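Local coordinates for protein UDP-N-acetylglucosamine 3-dehydrogenase (Acidithiobacillus ferrooxidans, PDB 7BVJ) that catalyses the NAD(+)-dependent oxidation of the glucosamine 3-position of UDP-N-acetylglucosamine to a ketone, a step in lipid A biosynthesis, at residues R47-P52 / L58-A63; T196-M199 / T205-N208. All blocks are in the same frame, centred on the assembly; numbering follows the deposited sequence.

How the interactions relate
Interaction 1 lies in the NAD-binding Rossmann domain and interaction 2 in the C-terminal domain of this Gfo/Idh/MocA enzyme; their centres are about 43 Å apart, on opposite sides of the centre of the chain, and they share no strand or helix. Each joins pieces of chain close in sequence, yet by different chemistry. At 47-52 / 58-63 no hydrogen bond crosses, and a small contact is made by three side chains, a buried ring and a charged pair at the surface. At 196-199 / 205-208 two hairpin strands pair through their backbones, with one side of the sheet buried under helices and the other, carrying Trp198, Val206 and Asn208, nearer to solvent.

Interaction 1 (R47-P52 / L58-A63); sequences RCRAFP and LAEVDA
Glu60 meets Phe51 and Arg49 just beyond helix 54-59, which links edge strand 49-50 to strand 63-66 of the Rossmann sheet; it comes after Leu58, which packs on helix 73-82. Glu60 has its CG anti to its own carbonyl carbon (chi1 -58°) and bends again at chi2, laying its methylenes beside Phe51: Glu60 CG sits 3.7 Å from Phe51 CE1, near the ring plane at the ring's edge. The apolar ring suits this buried place, while Glu60 and Arg49 can carry their charged ends to the exposed side. There Arg49 NH1 lies 3.6 Å from Glu60 OE2, a long salt bridge. Within 47-52 the Arg49 guanidinium overlaps the rim of one Phe51 face, and Phe51 CE1 lies over the guanidinium centre, 3.5 Å above the guanidinium plane. Replacing Phe51 with an alanine would probably leave the Glu60 methylenes and the flat face of the guanidinium without their shared support. Farther on, Val61 packs on Ala29 of strand 27-32, which Phe51 also touches, while Asp62 pairs with Arg5. Because the bridge is long and its two planes are inclined at 74°, the Arg49-Glu60 pair probably gives only a modest attraction, spanning the rim of an apolar ring.

Interaction 2 (T196-M199 / T205-N208); sequences TAWM and TVAN
Met199 and Ala207 form a hydrogen-bonded pair in the antiparallel beta hairpin of strands 194-201 and 206-215, part of the large sheet of the C-terminal domain. Two backbone bonds close it, Met199 N to Ala207 O at 2.9 Å and Ala207 N to Met199 O at 2.8 Å, both nearly straight at 165°. The tightly packed side is the face to which Met199 and Ala207 point, buried under helices 157-173 and 290-312. The small Ala207 probably lets the strand lie close to helix 157-173, touching Thr169, whereas the longer Met199 reaches Leu166 of that helix and Ala299 of helix 290-312. The other face, bearing Trp198, Val206 and Asn208, is the solvent side: Trp198 is exposed, although its side-chain contacts are close. Trp198 and Asn208 form a non-hydrogen-bonded pair, with Trp198 CE3 3.9 Å from Asn208 CB and the indole and amide planes 44° apart. Asn208 ND2 is hydrogen-bonded to Tyr139 OH on the neighbouring strand, while Asn208 OD1 lies 3.6 Å from Thr196 CG2. With its CG anti to the backbone N (chi1 179°), Trp198 swings its indole across to Val206. There Val206 CG1 makes a CH-pi contact over one indole face, 3.8 Å from the centroid of the Trp198 six-membered ring.

Interaction 1 (R47-P52 / L58-A63)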
ATOM      1  N   ARG A  47      -6.811 -26.220   2.508  1.00 36.20           N
ATOM      2  CA  ARG A  47      -7.701 -27.208   1.892  1.00 34.80           C
ATOM      3  C   ARG A  47      -8.201 -26.736   0.532  1.00 30.52           C
ATOM      4  O   ARG A  47      -9.351 -26.960   0.157  1.00 42.06           O
ATOM      5  CB  ARG A  47      -8.872 -27.560   2.814  1.00 39.05           C
ATOM      6  CG  ARG A  47      -8.441 -28.087   4.180  1.00 39.84           C
ATOM      7  CD  ARG A  47      -9.521 -27.877   5.238  1.00 57.69           C
ATOM      8  NE  ARG A  47     -10.519 -28.950   5.253  1.00 67.65           N
ATOM      9  CZ  ARG A  47     -11.799 -28.800   4.915  1.00 58.42           C
ATOM     10  NH1 ARG A  47     -12.252 -27.616   4.523  1.00 59.14           N
ATOM     11  NH2 ARG A  47     -12.627 -29.837   4.964  1.00 55.10           N
ATOM     12  N   CYS A  48      -7.337 -26.072  -0.206  1.00 34.00           N
ATOM     13  CA  CYS A  48      -7.559 -25.733  -1.601  1.00 28.39           C
ATOM     14  C   CYS A  48      -6.590 -26.533  -2.459  1.00 31.50           C
ATOM     15  O   CYS A  48      -5.814 -27.339  -1.950  1.00 31.16           O
ATOM     16  CB  CYS A  48      -7.388 -24.229  -1.805  1.00 30.19           C
ATOM     17  SG  CYS A  48      -5.718 -23.654  -1.451  1.00 33.95           S
ATOM     18  N   ARG A  49      -6.626 -26.287  -3.767  1.00 30.49           N
ATOM     19  CA  ARG A  49      -5.709 -26.935  -4.697  1.00 25.36           C
ATOM     20  C   ARG A  49      -4.351 -26.241  -4.695  1.00 32.98           C
ATOM     21  O   ARG A  49      -4.244 -25.045  -4.430  1.00 33.65           O
ATOM     22  CB  ARG A  49      -6.270 -26.902  -6.120  1.00 29.58           C
ATOM     23  CG  ARG A  49      -6.788 -28.239  -6.643  1.00 44.81           C
ATOM     24  CD  ARG A  49      -7.332 -28.117  -8.070  1.00 37.29           C
ATOM     25  NE  ARG A  49      -6.338 -28.480  -9.080  1.00 44.45           N
ATOM     26  CZ  ARG A  49      -6.583 -28.534 -10.388  1.00 45.80           C
ATOM     27  NH1 ARG A  49      -7.787 -28.226 -10.848  1.00 44.70           N
ATOM     28  NH2 ARG A  49      -5.619 -28.872 -11.236  1.00 47.70           N
ATOM     29  N   ALA A  50      -3.308 -27.005  -4.997  1.00 25.22           N
ATOM     30  CA  ALA A  50      -2.035 -26.456  -5.440  1.00 31.00           C
ATOM     31  C   ALA A  50      -1.954 -26.701  -6.940  1.00 29.72           C
ATOM     32  O   ALA A  50      -1.913 -27.856  -7.376  1.00 31.59           O
ATOM     33  CB  ALA A  50      -0.856 -27.104  -4.712  1.00 30.52           C
ATOM     34  N   PHE A  51      -1.943 -25.602  -7.741  1.00 25.49           N
ATOM     35  CA  PHE A  51      -2.036 -25.831  -9.174  1.00 21.99           C
ATOM     36  C   PHE A  51      -0.660 -26.101  -9.786  1.00 32.02           C
ATOM     37  O   PHE A  51       0.360 -25.579  -9.314  1.00 27.54           O
ATOM     38  CB  PHE A  51      -2.672 -24.633  -9.866  1.00 26.00           C
ATOM     39  CG  PHE A  51      -4.174 -24.540  -9.682  1.00 22.57           C
ATOM     40  CD1 PHE A  51      -5.035 -25.033 -10.647  1.00 30.46           C
ATOM     41  CD2 PHE A  51      -4.714 -23.942  -8.549  1.00 27.10           C
ATOM     42  CE1 PHE A  51      -6.433 -24.941 -10.484  1.00 35.47           C
ATOM     43  CE2 PHE A  51      -6.099 -23.828  -8.381  1.00 29.07           C
ATOM     44  CZ  PHE A  51      -6.957 -24.334  -9.349  1.00 30.69           C
ATOM     45  N   PRO A  52      -0.611 -26.914 -10.845  1.00 35.88           N
ATOM     46  CA  PRO A  52       0.674 -27.216 -11.482  1.00 32.36           C
ATOM     47  C   PRO A  52       1.189 -26.117 -12.392  1.00 31.42           C
ATOM     48  O   PRO A  52       2.328 -26.222 -12.855  1.00 29.96           O
ATOM     49  CB  PRO A  52       0.363 -28.477 -12.289  1.00 34.91           C
ATOM     50  CG  PRO A  52      -1.078 -28.301 -12.661  1.00 34.67           C
ATOM     51  CD  PRO A  52      -1.723 -27.664 -11.462  1.00 24.68           C
ATOM     52  N   LEU A  58      -5.524 -19.898 -13.495  1.00 22.12           N
ATOM     53  CA  LEU A  58      -6.341 -18.865 -14.116  1.00 26.49           C
ATOM     54  C   LEU A  58      -7.592 -19.453 -14.770  1.00 29.97           C
ATOM     55  O   LEU A  58      -8.643 -18.802 -14.788  1.00 23.82           O
ATOM     56  CB  LEU A  58      -5.498 -18.070 -15.115  1.00 25.48           C
ATOM     57  CG  LEU A  58      -4.487 -17.151 -14.410  1.00 25.51           C
ATOM     58  CD1 LEU A  58      -3.404 -16.692 -15.359  1.00 23.78           C
ATOM     59  CD2 LEU A  58      -5.197 -15.939 -13.759  1.00 22.07           C
ATOM     60  N   ALA A  59      -7.511 -20.688 -15.280  1.00 28.51           N
ATOM     61  CA  ALA A  59      -8.695 -21.317 -15.878  1.00 30.70           C
ATOM     62  C   ALA A  59      -9.829 -21.530 -14.878  1.00 25.00           C
ATOM     63  O   ALA A  59     -10.987 -21.609 -15.289  1.00 38.48           O
ATOM     64  CB  ALA A  59      -8.324 -22.661 -16.520  1.00 21.22           C
ATOM     65  N   GLU A  60      -9.532 -21.614 -13.581  1.00 26.03           N
ATOM     66  CA  GLU A  60     -10.513 -21.961 -12.562  1.00 27.46           C
ATOM     67  C   GLU A  60     -10.961 -20.782 -11.687  1.00 31.23           C
ATOM     68  O   GLU A  60     -11.632 -21.014 -10.677  1.00 25.75           O
ATOM     69  CB  GLU A  60      -9.961 -23.071 -11.653  1.00 27.73           C
ATOM     70  CG  GLU A  60      -9.553 -24.373 -12.371  1.00 35.64           C
ATOM     71  CD  GLU A  60     -10.638 -25.452 -12.373  1.00 41.83           C
ATOM     72  OE1 GLU A  60     -11.781 -25.181 -11.943  1.00 45.59           O
ATOM     73  OE2 GLU A  60     -10.339 -26.587 -12.810  1.00 51.41           O
ATOM     74  N   VAL A  61     -10.603 -19.533 -12.012  1.00 24.48           N
ATOM     75  CA  VAL A  61     -10.934 -18.404 -11.141  1.00 24.13           C
ATOM     76  C   VAL A  61     -11.428 -17.204 -11.931  1.00 23.56           C
ATOM     77  O   VAL A  61     -11.192 -17.070 -13.133  1.00 23.90           O
ATOM     78  CB  VAL A  61      -9.747 -17.919 -10.279  1.00 24.93           C
ATOM     79  CG1 VAL A  61      -9.210 -19.019  -9.401  1.00 26.34           C
ATOM     80  CG2 VAL A  61      -8.666 -17.322 -11.181  1.00 23.43           C
ATOM     81  N   ASP A  62     -12.075 -16.292 -11.193  1.00 26.08           N
ATOM     82  CA  ASP A  62     -12.480 -14.973 -11.654  1.00 22.74           C
ATOM     83  C   ASP A  62     -11.540 -13.866 -11.187  1.00 20.57           C
ATOM     84  O   ASP A  62     -11.346 -12.889 -11.918  1.00 20.17           O
ATOM     85  CB  ASP A  62     -13.903 -14.652 -11.167  1.00 24.28           C
ATOM     86  CG  ASP A  62     -14.907 -15.754 -11.501  1.00 25.82           C
ATOM     87  OD1 ASP A  62     -15.167 -15.961 -12.703  1.00 19.19           O
ATOM     88  OD2 ASP A  62     -15.433 -16.408 -10.564  1.00 23.08           O
ATOM     89  N   ALA A  63     -10.967 -13.974  -9.987  1.00 18.87           N
ATOM     90  CA  ALA A  63     -10.029 -12.955  -9.526  1.00 23.40           C
ATOM     91  C   ALA A  63      -8.830 -13.595  -8.843  1.00 18.86           C
ATOM     92  O   ALA A  63      -8.926 -14.677  -8.257  1.00 21.83           O
ATOM     93  CB  ALA A  63     -10.688 -11.956  -8.553  1.00 17.64           C
TER

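Interaction 2 (T196-M199 / T205-N208)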
ATOM      1  N   THR A 196      14.720  10.610   3.556  1.00 21.87           N
ATOM      2  CA  THR A 196      13.722  11.597   3.919  1.00 17.65           C
ATOM      3  C   THR A 196      13.478  12.452   2.695  1.00 21.53           C
ATOM      4  O   THR A 196      14.432  12.923   2.061  1.00 14.87           O
ATOM      5  CB  THR A 196      14.168  12.435   5.116  1.00 18.93           C
ATOM      6  OG1 THR A 196      14.277  11.573   6.255  1.00 24.96           O
ATOM      7  CG2 THR A 196      13.154  13.546   5.423  1.00 21.40           C
ATOM      8  N   ALA A 197      12.205  12.580   2.331  1.00 17.34           N
ATOM      9  CA  ALA A 197      11.792  13.365   1.184  1.00 18.67           C
ATOM     10  C   ALA A 197      10.962  14.555   1.638  1.00 23.10           C
ATOM     11  O   ALA A 197      10.249  14.493   2.648  1.00 20.91           O
ATOM     12  CB  ALA A 197      10.989  12.526   0.188  1.00 18.07           C
ATOM     13  N   TRP A 198      11.061  15.625   0.853  1.00 20.46           N
ATOM     14  CA  TRP A 198      10.381  16.897   1.053  1.00 19.71           C
ATOM     15  C   TRP A 198       9.728  17.217  -0.284  1.00 24.02           C
ATOM     16  O   TRP A 198      10.417  17.542  -1.265  1.00 21.06           O
ATOM     17  CB  TRP A 198      11.382  17.976   1.479  1.00 19.39           C
ATOM     18  CG  TRP A 198      10.799  19.322   1.699  1.00 22.89           C
ATOM     19  CD1 TRP A 198      10.471  20.239   0.742  1.00 20.07           C
ATOM     20  CD2 TRP A 198      10.468  19.915   2.957  1.00 19.90           C
ATOM     21  NE1 TRP A 198       9.963  21.357   1.324  1.00 19.59           N
ATOM     22  CE2 TRP A 198       9.958  21.193   2.686  1.00 21.53           C
ATOM     23  CE3 TRP A 198      10.569  19.491   4.289  1.00 19.92           C
ATOM     24  CZ2 TRP A 198       9.537  22.062   3.700  1.00 20.58           C
ATOM     25  CZ3 TRP A 198      10.148  20.351   5.294  1.00 25.44           C
ATOM     26  CH2 TRP A 198       9.642  21.628   4.991  1.00 17.09           C
ATOM     27  N   MET A 199       8.412  17.046  -0.331  1.00 23.03           N
ATOM     28  CA  MET A 199       7.626  17.038  -1.553  1.00 22.55           C
ATOM     29  C   MET A 199       6.668  18.218  -1.514  1.00 18.31           C
ATOM     30  O   MET A 199       5.934  18.390  -0.540  1.00 19.13           O
ATOM     31  CB  MET A 199       6.846  15.717  -1.686  1.00 19.79           C
ATOM     32  CG  MET A 199       6.074  15.541  -2.990  1.00 23.45           C
ATOM     33  SD  MET A 199       5.354  13.876  -3.249  1.00 30.69           S
ATOM     34  CE  MET A 199       6.586  13.086  -4.282  1.00 31.16           C
ATOM     35  N   THR A 205       0.530  22.000  -0.840  1.00 21.56           N
ATOM     36  CA  THR A 205       0.807  21.097   0.282  1.00 21.58           C
ATOM     37  C   THR A 205       2.256  20.620   0.267  1.00 16.70           C
ATOM     38  O   THR A 205       2.832  20.364  -0.790  1.00 17.59           O
ATOM     39  CB  THR A 205      -0.104  19.863   0.254  1.00 21.37           C
ATOM     40  OG1 THR A 205      -1.479  20.253   0.229  1.00 21.08           O
ATOM     41  CG2 THR A 205       0.130  19.001   1.498  1.00 21.53           C
ATOM     42  N   VAL A 206       2.842  20.490   1.455  1.00 20.92           N
ATOM     43  CA  VAL A 206       4.201  19.988   1.632  1.00 23.30           C
ATOM     44  C   VAL A 206       4.118  18.694   2.430  1.00 17.64           C
ATOM     45  O   VAL A 206       3.412  18.630   3.440  1.00 15.33           O
ATOM     46  CB  VAL A 206       5.106  21.020   2.342  1.00 22.71           C
ATOM     47  CG1 VAL A 206       6.458  20.386   2.783  1.00 23.61           C
ATOM     48  CG2 VAL A 206       5.352  22.230   1.446  1.00 21.26           C
ATOM     49  N   ALA A 207       4.828  17.668   1.968  1.00 17.79           N
ATOM     50  CA  ALA A 207       4.947  16.388   2.661  1.00 21.21           C
ATOM     51  C   ALA A 207       6.403  16.149   3.021  1.00 18.48           C
ATOM     52  O   ALA A 207       7.275  16.239   2.160  1.00 17.01           O
ATOM     53  CB  ALA A 207       4.438  15.225   1.797  1.00 14.87           C
ATOM     54  N   ASN A 208       6.656  15.806   4.281  1.00 18.07           N
ATOM     55  CA  ASN A 208       7.997  15.633   4.834  1.00 20.40           C
ATOM     56  C   ASN A 208       8.044  14.214   5.396  1.00 22.76           C
ATOM     57  O   ASN A 208       7.638  13.988   6.540  1.00 21.92           O
ATOM     58  CB  ASN A 208       8.273  16.735   5.918  1.00 22.48           C
ATOM     59  CG  ASN A 208       9.491  16.441   6.766  1.00 24.76           C
ATOM     60  OD1 ASN A 208      10.349  15.632   6.396  1.00 24.05           O
ATOM     61  ND2 ASN A 208       9.576  17.098   7.917  1.00 24.12           N
TER